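Local structure of putative platelet activating factor (2HSJ) at residues D[22-27]-D[63-68]; D[135-140]-D[148-153]; D[173-178]-D[207-212]. The protein is of unproven function but, as a member of the GDSL-like lipase/acylhydrolase family, probably hydrolyses ester or related acyl bonds. One frame throughout, in Å; residues are numbered along the deposited sequence.

Contact 1 of 3, residues D[22-27]-D[63-68]; sequences TKYRHL and RGIRGY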
loop_
_atom_site.group_PDB
_atom_site.type_symbol
_atom_site.label_atom_id
_atom_site.label_comp_id
_atom_site.label_asym_id
_atom_site.label_seq_id
_atom_site.Cartn_x
_atom_site.Cartn_y
_atom_site.Cartn_z
ATOM N N THR D 22 16.248 8.671 16.729
ATOM C CA THR D 22 15.924 7.408 17.367
ATOM C C THR D 22 14.564 6.881 16.873
ATOM O O THR D 22 14.400 5.696 16.550
ATOM C CB THR D 22 15.935 7.584 18.890
ATOM O OG1 THR D 22 17.289 7.870 19.304
ATOM C CG2 THR D 22 15.406 6.313 19.591
ATOM N N LYS D 23 13.612 7.793 16.797
ATOM C CA LYS D 23 12.269 7.488 16.303
ATOM C C LYS D 23 12.362 6.919 14.885
ATOM O O LYS D 23 11.800 5.851 14.589
ATOM C CB LYS D 23 11.446 8.772 16.306
ATOM C CG LYS D 23 9.968 8.592 15.909
ATOM C CD LYS D 23 9.226 9.891 15.756
ATOM C CE LYS D 23 7.708 9.666 15.679
ATOM N NZ LYS D 23 6.967 10.960 15.379
ATOM N N TYR D 24 13.085 7.610 14.005
ATOM C CA TYR D 24 13.204 7.141 12.638
ATOM C C TYR D 24 13.917 5.794 12.542
ATOM O O TYR D 24 13.513 4.936 11.763
ATOM C CB TYR D 24 13.990 8.163 11.852
ATOM C CG TYR D 24 13.229 9.432 11.497
ATOM C CD1 TYR D 24 11.831 9.538 11.674
ATOM C CD2 TYR D 24 13.902 10.527 10.960
ATOM C CE1 TYR D 24 11.135 10.723 11.304
ATOM C CE2 TYR D 24 13.231 11.691 10.603
ATOM C CZ TYR D 24 11.857 11.788 10.756
ATOM O OH TYR D 24 11.194 12.954 10.387
ATOM N N ARG D 25 14.957 5.591 13.338
ATOM C CA ARG D 25 15.674 4.324 13.251
ATOM C C ARG D 25 14.759 3.152 13.581
ATOM O O ARG D 25 14.830 2.094 12.940
ATOM C CB ARG D 25 16.943 4.333 14.113
ATOM C CG ARG D 25 18.034 5.139 13.470
ATOM C CD ARG D 25 19.295 5.131 14.332
ATOM N NE ARG D 25 20.335 5.881 13.619
ATOM C CZ ARG D 25 20.883 7.018 14.032
ATOM N NH1 ARG D 25 20.554 7.543 15.212
ATOM N NH2 ARG D 25 21.801 7.607 13.271
ATOM N N HIS D 26 13.877 3.338 14.557
ATOM C CA HIS D 26 12.970 2.255 14.908
ATOM C C HIS D 26 11.855 2.111 13.858
ATOM O O HIS D 26 11.510 1.000 13.455
ATOM C CB HIS D 26 12.366 2.472 16.291
ATOM C CG HIS D 26 11.710 1.245 16.869
ATOM N ND1 HIS D 26 11.464 1.127 18.217
ATOM C CD2 HIS D 26 11.300 0.069 16.315
ATOM C CE1 HIS D 26 10.862 -0.026 18.470
ATOM N NE2 HIS D 26 10.753 -0.691 17.332
ATOM N N LEU D 27 11.309 3.239 13.372
ATOM C CA LEU D 27 10.296 3.128 12.334
ATOM C C LEU D 27 10.827 2.481 11.071
ATOM O O LEU D 27 10.084 1.778 10.351
ATOM C CB LEU D 27 9.739 4.508 11.976
ATOM C CG LEU D 27 8.722 5.076 12.941
ATOM C CD1 LEU D 27 8.411 6.517 12.473
ATOM C CD2 LEU D 27 7.456 4.227 12.997
ATOM N N ARG D 63 11.283 11.981 6.221
ATOM C CA ARG D 63 12.462 11.768 7.048
ATOM C C ARG D 63 13.208 13.107 7.208
ATOM O O ARG D 63 14.432 13.158 7.172
ATOM C CB ARG D 63 13.371 10.666 6.441
ATOM C CG ARG D 63 12.833 9.222 6.663
ATOM C CD ARG D 63 12.915 8.865 8.137
ATOM N NE ARG D 63 12.494 7.500 8.481
ATOM C CZ ARG D 63 11.221 7.174 8.735
ATOM N NH1 ARG D 63 10.244 8.087 8.641
ATOM N NH2 ARG D 63 10.909 5.905 9.074
ATOM N N GLY D 64 12.449 14.169 7.469
ATOM C CA GLY D 64 13.074 15.473 7.750
ATOM C C GLY D 64 13.286 15.690 9.241
ATOM O O GLY D 64 12.595 15.093 10.086
ATOM N N ILE D 65 14.240 16.558 9.571
ATOM C CA ILE D 65 14.524 16.905 10.964
ATOM C C ILE D 65 14.841 18.388 11.081
ATOM O O ILE D 65 15.731 18.913 10.381
ATOM C CB ILE D 65 15.707 16.091 11.548
ATOM C CG1 ILE D 65 15.424 14.596 11.436
ATOM C CG2 ILE D 65 15.996 16.522 13.004
ATOM C CD1 ILE D 65 16.376 13.673 12.180
ATOM N N ARG D 66 14.130 19.062 11.981
ATOM C CA ARG D 66 14.351 20.488 12.207
ATOM C C ARG D 66 15.811 20.785 12.505
ATOM O O ARG D 66 16.515 19.999 13.142
ATOM C CB ARG D 66 13.496 20.969 13.374
ATOM C CG ARG D 66 13.976 20.361 14.733
ATOM C CD ARG D 66 12.957 20.395 15.803
ATOM N NE ARG D 66 11.876 19.462 15.540
ATOM C CZ ARG D 66 10.925 19.215 16.422
ATOM N NH1 ARG D 66 10.976 19.807 17.617
ATOM N NH2 ARG D 66 9.946 18.383 16.127
ATOM N N GLY D 67 16.264 21.920 11.988
ATOM C CA GLY D 67 17.596 22.409 12.255
ATOM C C GLY D 67 18.718 21.644 11.562
ATOM O O GLY D 67 19.902 21.903 11.839
ATOM N N TYR D 68 18.384 20.725 10.647
ATOM C CA TYR D 68 19.431 19.838 10.105
ATOM C C TYR D 68 20.340 20.606 9.158
ATOM O O TYR D 68 19.922 21.570 8.525
ATOM C CB TYR D 68 18.808 18.702 9.318
ATOM C CG TYR D 68 19.173 17.299 9.773
ATOM C CD1 TYR D 68 19.453 17.005 11.120
ATOM C CD2 TYR D 68 19.156 16.235 8.849
ATOM C CE1 TYR D 68 19.723 15.670 11.517
ATOM C CE2 TYR D 68 19.405 14.934 9.242
ATOM C CZ TYR D 68 19.671 14.662 10.551
ATOM O OH TYR D 68 19.922 13.378 10.926
#

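Contact 2 of 3, residues D[135-140]-D[148-153]; sequences VNEREE and RSNEKI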
loop_
_atom_site.group_PDB
_atom_site.type_symbol
_atom_site.label_atom_id
_atom_site.label_comp_id
_atom_site.label_asym_id
_atom_site.label_seq_id
_atom_site.Cartn_x
_atom_site.Cartn_y
_atom_site.Cartn_z
ATOM N N VAL D 135 14.620 33.251 0.948
ATOM C CA VAL D 135 14.153 33.854 2.170
ATOM C C VAL D 135 13.518 35.197 1.841
ATOM O O VAL D 135 13.683 35.733 0.734
ATOM C CB VAL D 135 15.306 34.037 3.178
ATOM C CG1 VAL D 135 15.816 32.680 3.606
ATOM C CG2 VAL D 135 16.437 34.919 2.593
ATOM N N ASN D 136 12.803 35.748 2.817
ATOM C CA ASN D 136 12.262 37.093 2.688
ATOM C C ASN D 136 13.134 38.019 3.505
ATOM O O ASN D 136 13.335 37.804 4.703
ATOM C CB ASN D 136 10.791 37.138 3.103
ATOM C CG ASN D 136 10.140 38.472 2.763
ATOM O OD1 ASN D 136 10.515 39.497 3.309
ATOM N ND2 ASN D 136 9.175 38.462 1.836
ATOM N N GLU D 137 13.659 39.049 2.832
ATOM C CA GLU D 137 14.666 39.923 3.429
ATOM C C GLU D 137 14.062 41.159 4.120
ATOM O O GLU D 137 14.804 42.033 4.573
ATOM C CB GLU D 137 15.744 40.301 2.387
ATOM C CG GLU D 137 16.662 39.119 2.001
ATOM C CD GLU D 137 17.684 39.457 0.906
ATOM O OE1 GLU D 137 17.681 40.609 0.423
ATOM O OE2 GLU D 137 18.509 38.579 0.545
ATOM N N ARG D 138 12.731 41.226 4.229
ATOM C CA ARG D 138 12.074 42.360 4.916
ATOM C C ARG D 138 12.561 42.424 6.357
ATOM O O ARG D 138 12.817 41.392 6.977
ATOM C CB ARG D 138 10.544 42.243 4.885
ATOM C CG ARG D 138 9.895 42.604 3.538
ATOM C CD ARG D 138 8.387 42.275 3.516
ATOM N NE ARG D 138 7.615 43.001 4.531
ATOM C CZ ARG D 138 7.135 44.237 4.391
ATOM N NH1 ARG D 138 7.341 44.924 3.271
ATOM N NH2 ARG D 138 6.451 44.791 5.387
ATOM N N GLU D 139 12.691 43.641 6.887
ATOM C CA GLU D 139 13.196 43.832 8.245
ATOM C C GLU D 139 12.451 43.009 9.322
ATOM O O GLU D 139 13.067 42.489 10.260
ATOM C CB GLU D 139 13.184 45.325 8.613
ATOM C CG GLU D 139 13.983 45.644 9.872
ATOM C CD GLU D 139 13.696 47.031 10.461
ATOM O OE1 GLU D 139 13.176 47.932 9.745
ATOM O OE2 GLU D 139 14.011 47.225 11.659
ATOM N N GLU D 140 11.133 42.873 9.166
ATOM C CA GLU D 140 10.303 42.166 10.150
ATOM C C GLU D 140 10.651 40.686 10.330
ATOM O O GLU D 140 10.245 40.075 11.315
ATOM C CB GLU D 140 8.822 42.297 9.794
ATOM C CG GLU D 140 8.432 41.666 8.460
ATOM C CD GLU D 140 6.936 41.718 8.202
ATOM O OE1 GLU D 140 6.160 41.410 9.134
ATOM O OE2 GLU D 140 6.547 42.065 7.068
ATOM N N ARG D 148 21.270 34.592 6.407
ATOM C CA ARG D 148 20.944 34.111 5.067
ATOM C C ARG D 148 20.616 35.298 4.168
ATOM O O ARG D 148 20.064 36.315 4.627
ATOM C CB ARG D 148 19.738 33.185 5.129
ATOM C CG ARG D 148 19.918 31.965 5.995
ATOM C CD ARG D 148 18.573 31.241 6.162
ATOM N NE ARG D 148 18.696 30.101 7.069
ATOM C CZ ARG D 148 18.800 30.205 8.387
ATOM N NH1 ARG D 148 18.818 31.402 8.988
ATOM N NH2 ARG D 148 18.904 29.117 9.126
ATOM N N SER D 149 20.956 35.167 2.885
ATOM C CA SER D 149 20.569 36.160 1.873
ATOM C C SER D 149 20.285 35.402 0.606
ATOM O O SER D 149 20.789 34.292 0.424
ATOM C CB SER D 149 21.678 37.175 1.618
ATOM O OG SER D 149 22.742 36.608 0.873
ATOM N N ASN D 150 19.464 35.989 -0.262
ATOM C CA ASN D 150 19.133 35.331 -1.511
ATOM C C ASN D 150 20.307 35.274 -2.483
ATOM O O ASN D 150 20.358 34.375 -3.325
ATOM C CB ASN D 150 17.867 35.941 -2.128
ATOM C CG ASN D 150 16.618 35.619 -1.315
ATOM O OD1 ASN D 150 16.349 34.445 -1.038
ATOM N ND2 ASN D 150 15.871 36.657 -0.900
ATOM N N GLU D 151 21.264 36.195 -2.349
ATOM C CA GLU D 151 22.491 36.111 -3.167
ATOM C C GLU D 151 23.333 34.891 -2.771
ATOM O O GLU D 151 23.819 34.170 -3.647
ATOM C CB GLU D 151 23.315 37.400 -3.110
ATOM C CG GLU D 151 22.501 38.674 -3.386
ATOM C CD GLU D 151 21.978 39.321 -2.098
ATOM O OE1 GLU D 151 22.638 40.287 -1.662
ATOM O OE2 GLU D 151 20.947 38.873 -1.505
ATOM N N LYS D 152 23.480 34.641 -1.467
ATOM C CA LYS D 152 24.197 33.452 -0.980
ATOM C C LYS D 152 23.464 32.193 -1.427
ATOM O O LYS D 152 24.077 31.252 -1.951
ATOM C CB LYS D 152 24.283 33.405 0.551
ATOM C CG LYS D 152 25.134 34.469 1.220
ATOM C CD LYS D 152 24.843 34.495 2.727
ATOM C CE LYS D 152 25.796 35.445 3.483
ATOM N NZ LYS D 152 25.694 35.277 4.980
ATOM N N ILE D 153 22.150 32.180 -1.210
ATOM C CA ILE D 153 21.333 31.006 -1.573
ATOM C C ILE D 153 21.468 30.699 -3.073
ATOM O O ILE D 153 21.680 29.547 -3.442
ATOM C CB ILE D 153 19.862 31.176 -1.150
ATOM C CG1 ILE D 153 19.774 31.078 0.385
ATOM C CG2 ILE D 153 18.987 30.121 -1.783
ATOM C CD1 ILE D 153 18.540 31.702 0.973
#

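Contact 3 of 3, residues D[173-178]-D[207-212]; sequences VPVFDC and KSLKDY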
loop_
_atom_site.group_PDB
_atom_site.type_symbol
_atom_site.label_atom_id
_atom_site.label_comp_id
_atom_site.label_asym_id
_atom_site.label_seq_id
_atom_site.Cartn_x
_atom_site.Cartn_y
_atom_site.Cartn_z
ATOM N N VAL D 173 16.611 20.220 -8.885
ATOM C CA VAL D 173 15.210 20.609 -9.003
ATOM C C VAL D 173 15.101 22.101 -8.681
ATOM O O VAL D 173 15.141 22.489 -7.530
ATOM C CB VAL D 173 14.266 19.754 -8.086
ATOM C CG1 VAL D 173 12.806 20.165 -8.301
ATOM C CG2 VAL D 173 14.450 18.241 -8.339
ATOM N N PRO D 174 14.973 22.952 -9.719
ATOM C CA PRO D 174 14.958 24.402 -9.508
ATOM C C PRO D 174 13.586 24.852 -9.043
ATOM O O PRO D 174 12.660 24.991 -9.849
ATOM C CB PRO D 174 15.314 24.953 -10.900
ATOM C CG PRO D 174 14.811 23.907 -11.856
ATOM C CD PRO D 174 14.842 22.589 -11.149
ATOM N N VAL D 175 13.423 24.978 -7.731
ATOM C CA VAL D 175 12.147 25.445 -7.169
ATOM C C VAL D 175 12.258 26.861 -6.585
ATOM O O VAL D 175 11.245 27.479 -6.273
ATOM C CB VAL D 175 11.556 24.481 -6.103
ATOM C CG1 VAL D 175 11.133 23.171 -6.729
ATOM C CG2 VAL D 175 12.515 24.213 -4.974
ATOM N N PHE D 176 13.494 27.358 -6.422
ATOM C CA PHE D 176 13.739 28.696 -5.891
ATOM C C PHE D 176 12.857 29.740 -6.577
ATOM O O PHE D 176 12.110 30.469 -5.912
ATOM C CB PHE D 176 15.229 29.032 -6.047
ATOM C CG PHE D 176 15.614 30.405 -5.579
ATOM C CD1 PHE D 176 16.223 30.577 -4.340
ATOM C CD2 PHE D 176 15.388 31.527 -6.383
ATOM C CE1 PHE D 176 16.594 31.846 -3.903
ATOM C CE2 PHE D 176 15.756 32.805 -5.948
ATOM C CZ PHE D 176 16.353 32.963 -4.705
ATOM N N ASP D 177 12.904 29.783 -7.906
ATOM C CA ASP D 177 12.217 30.852 -8.629
ATOM C C ASP D 177 10.693 30.771 -8.476
ATOM O O ASP D 177 10.001 31.806 -8.511
ATOM C CB ASP D 177 12.627 30.858 -10.101
ATOM C CG ASP D 177 14.094 31.274 -10.317
ATOM O OD1 ASP D 177 14.662 32.017 -9.484
ATOM O OD2 ASP D 177 14.675 30.892 -11.361
ATOM N N CYS D 178 10.172 29.559 -8.273
ATOM C CA CYS D 178 8.726 29.362 -8.067
ATOM C C CYS D 178 8.188 30.001 -6.799
ATOM O O CYS D 178 6.988 30.261 -6.696
ATOM C CB CYS D 178 8.355 27.882 -8.056
ATOM S SG CYS D 178 8.573 27.108 -9.693
ATOM N N LYS D 207 3.156 22.219 -6.069
ATOM C CA LYS D 207 2.805 22.349 -7.480
ATOM C C LYS D 207 4.086 22.321 -8.339
ATOM O O LYS D 207 4.114 21.670 -9.390
ATOM C CB LYS D 207 2.048 23.655 -7.693
ATOM C CG LYS D 207 1.608 23.920 -9.122
ATOM C CD LYS D 207 0.750 25.190 -9.137
ATOM C CE LYS D 207 0.904 25.971 -10.428
ATOM N NZ LYS D 207 -0.109 25.616 -11.455
ATOM N N SER D 208 5.146 22.975 -7.873
ATOM C CA SER D 208 6.396 22.961 -8.636
ATOM C C SER D 208 7.067 21.589 -8.615
ATOM O O SER D 208 7.738 21.239 -9.587
ATOM C CB SER D 208 7.363 24.019 -8.127
ATOM O OG SER D 208 7.854 23.672 -6.854
ATOM N N LEU D 209 6.875 20.805 -7.539
ATOM C CA LEU D 209 7.544 19.485 -7.410
ATOM C C LEU D 209 6.806 18.324 -8.060
ATOM O O LEU D 209 7.409 17.271 -8.280
ATOM C CB LEU D 209 7.760 19.105 -5.932
ATOM C CG LEU D 209 8.761 19.959 -5.166
ATOM C CD1 LEU D 209 8.756 19.549 -3.688
ATOM C CD2 LEU D 209 10.168 19.827 -5.767
ATOM N N LYS D 210 5.515 18.482 -8.332
ATOM C CA LYS D 210 4.690 17.330 -8.686
ATOM C C LYS D 210 5.243 16.468 -9.827
ATOM O O LYS D 210 5.302 15.244 -9.717
ATOM C CB LYS D 210 3.260 17.781 -9.002
ATOM C CG LYS D 210 2.371 16.611 -9.438
ATOM C CD LYS D 210 0.967 17.062 -9.763
ATOM C CE LYS D 210 -0.044 15.908 -9.624
ATOM N NZ LYS D 210 0.558 14.596 -9.966
ATOM N N ASP D 211 5.660 17.104 -10.918
ATOM C CA ASP D 211 6.151 16.365 -12.077
ATOM C C ASP D 211 7.388 15.562 -11.760
ATOM O O ASP D 211 7.647 14.524 -12.398
ATOM C CB ASP D 211 6.452 17.294 -13.250
ATOM C CG ASP D 211 5.196 17.730 -13.997
ATOM O OD1 ASP D 211 4.054 17.488 -13.532
ATOM O OD2 ASP D 211 5.355 18.347 -15.070
ATOM N N TYR D 212 8.170 16.043 -10.790
ATOM C CA TYR D 212 9.421 15.388 -10.409
ATOM C C TYR D 212 9.187 14.139 -9.581
ATOM O O TYR D 212 10.121 13.360 -9.361
ATOM C CB TYR D 212 10.357 16.346 -9.636
ATOM C CG TYR D 212 10.835 17.512 -10.442
ATOM C CD1 TYR D 212 12.022 17.418 -11.179
ATOM C CD2 TYR D 212 10.112 18.704 -10.481
ATOM C CE1 TYR D 212 12.482 18.497 -11.930
ATOM C CE2 TYR D 212 10.569 19.790 -11.240
ATOM C CZ TYR D 212 11.756 19.667 -11.959
ATOM O OH TYR D 212 12.223 20.744 -12.716
HETATM O O HOH W 1 11.199 23.268 -12.408
#

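Contact 1 of 3, residues D[22-27]-D[63-68]
Tyr24 of the long N-terminal helix and Arg63 near the end of strand 60-64 lie flat against each other, running in opposite directions. The guanidinium plane is turned only 8° from that of the phenol ring, with the two centres 4.4 Å apart, a parallel stack with cation-pi character. The overlap is offset: Arg63 CZ sits 34° from the ring normal, nearest to the CD1 side of the ring, while the methylene before the charged group takes the place over the ring itself. Arg63 CD stands 3.5 Å from the centroid of the Tyr24 ring, a CH-pi contact over the same face. A bend at chi2 of Arg63 lays the outer part of the chain over the ring, its NE reaching the Tyr24 CB end. Beyond the ring, Arg63 NH2 reaches Leu27 CB, one helical turn on, at 3.4 Å.

The other end of the tyrosine is fixed by its hydroxyl. Tyr24 OH donates to Gly64 O at 2.6 Å; the carbonyl oxygen lies at the ring edge, in its plane, and the donor is tilted 15° from the carbonyl plane. Ile65 approaches the ring obliquely, its CG1 lying 3.7 Å from Tyr24 CE2.

The guanidinium has partners beyond the stack: NH2 bonds to Asn28 OD1 and forms a salt bridge with Glu52 of the second subunit. Stacking thus uses the face of the guanidinium and leaves its N-H groups to polar partners. Held by a face and by its hydroxyl, the buried Tyr24 joins helix 3-30 to the sheet edge of this SGNH-type fold, and its stacking partner carries a charge that is probably balanced across the subunit interface by Glu52.

Contact 2 of 3, residues D[135-140]-D[148-153]
Asn150 meets the backbone of Val135 with both ends of its amide. Its OD1 accepts from Val135 N at 2.9 Å, in the carbonyl plane and on a lone pair, while ND2 donates to Val135 O, also at 2.9 Å, with that oxygen 3° from the amide plane. Two bonds to one residue fix the rotation of the amide. Val135 and Ile153 are buried and meet at CG1 and CD1, 3.9 Å apart; the Arg148 side chain crosses that of Val135 at about a right angle, touching CG1 with its CD.

Ser149 is the N-cap of helix 150-164, its OG accepting from Lys152 N, and the first turn of this helix faces the loop that follows strand 126-130 of the central parallel sheet. The extended side chain of Glu137 brings OE2 to 2.9 Å from Asn150 N, the first residue of the helix, in a nearly straight bond (172°) that meets the oxygen almost along its C-O bond.

Toward solvent the fit is looser. The exposed Glu151 folds back at chi2 (93°) and places its OE2 3.2 Å from Glu137 OE2, a pairing of like charges that the nearby helix N-terminus may ease.

Contact 3 of 3, residues D[173-178]-D[207-212]
Val173, the last residue of strand 170-173, sets its side chain against Tyr212, and the tyrosine can be followed outward from its backbone. Tyr212 CB leaves the chain toward the strand end, with CG anti to the carbonyl carbon (chi1 -64°), which brings one ring face over the valine. From CG onward the ring is centred on Val173 CG1, 3.6 Å from the centroid and 8° off the normal, a CH-pi contact. CD1 meets the second methyl, Val173 CG2, at 3.8 Å, and CE1 lies near both methyls, whereas CD2, CE2 and CZ are all nearest to CG1. At the tip, OH comes within 3.6 Å of Pro174 CD, the proline crossing the tyrosine at about a right angle. The same OH shares a hydrogen bond of 2.7 Å with a water, which makes a weak, longer bond to Pro174 O.

Leu209, one turn earlier, sets CD2 against both valines, 3.7 Å from Val173 CG1 and 3.6 Å from Val175 CG1. Ser208 OG, bonded to Leu205 O within its own helix, rests against Val175 CG1, and Ser208 CB touches Cys178 SG at the more exposed end.

Leu209 and Tyr212 also reach Phe90. Packing of helix 199-209 and the 3-10 turn after it against strands 88-92, 126-130 and 170-173 is in keeping with the alpha/beta/alpha sandwich of SGNH hydrolases.

The three contacts come in series along the chain. Contact 1 and contact 3 lie on opposite sides of the chain's centre, about 24 Å apart between centres, and involve the two outermost strands of the five-stranded parallel sheet, 60-64 and 170-173. Contact 2, its centre about 27 Å from that of contact 1 and about 20 Å from that of contact 3, lies in the connection between strand 126-130 and helix 150-164. Contacts 2 and 3 touch through Phe176, whose CE1 lies 3.6 Å from Ile153 CG2. Contacts 1 and 3 bring the N-terminal and C-terminal helices to the two edge strands, while contact 2 joins a loop to the start of helix 150-164; contact 1 also reaches the second subunit.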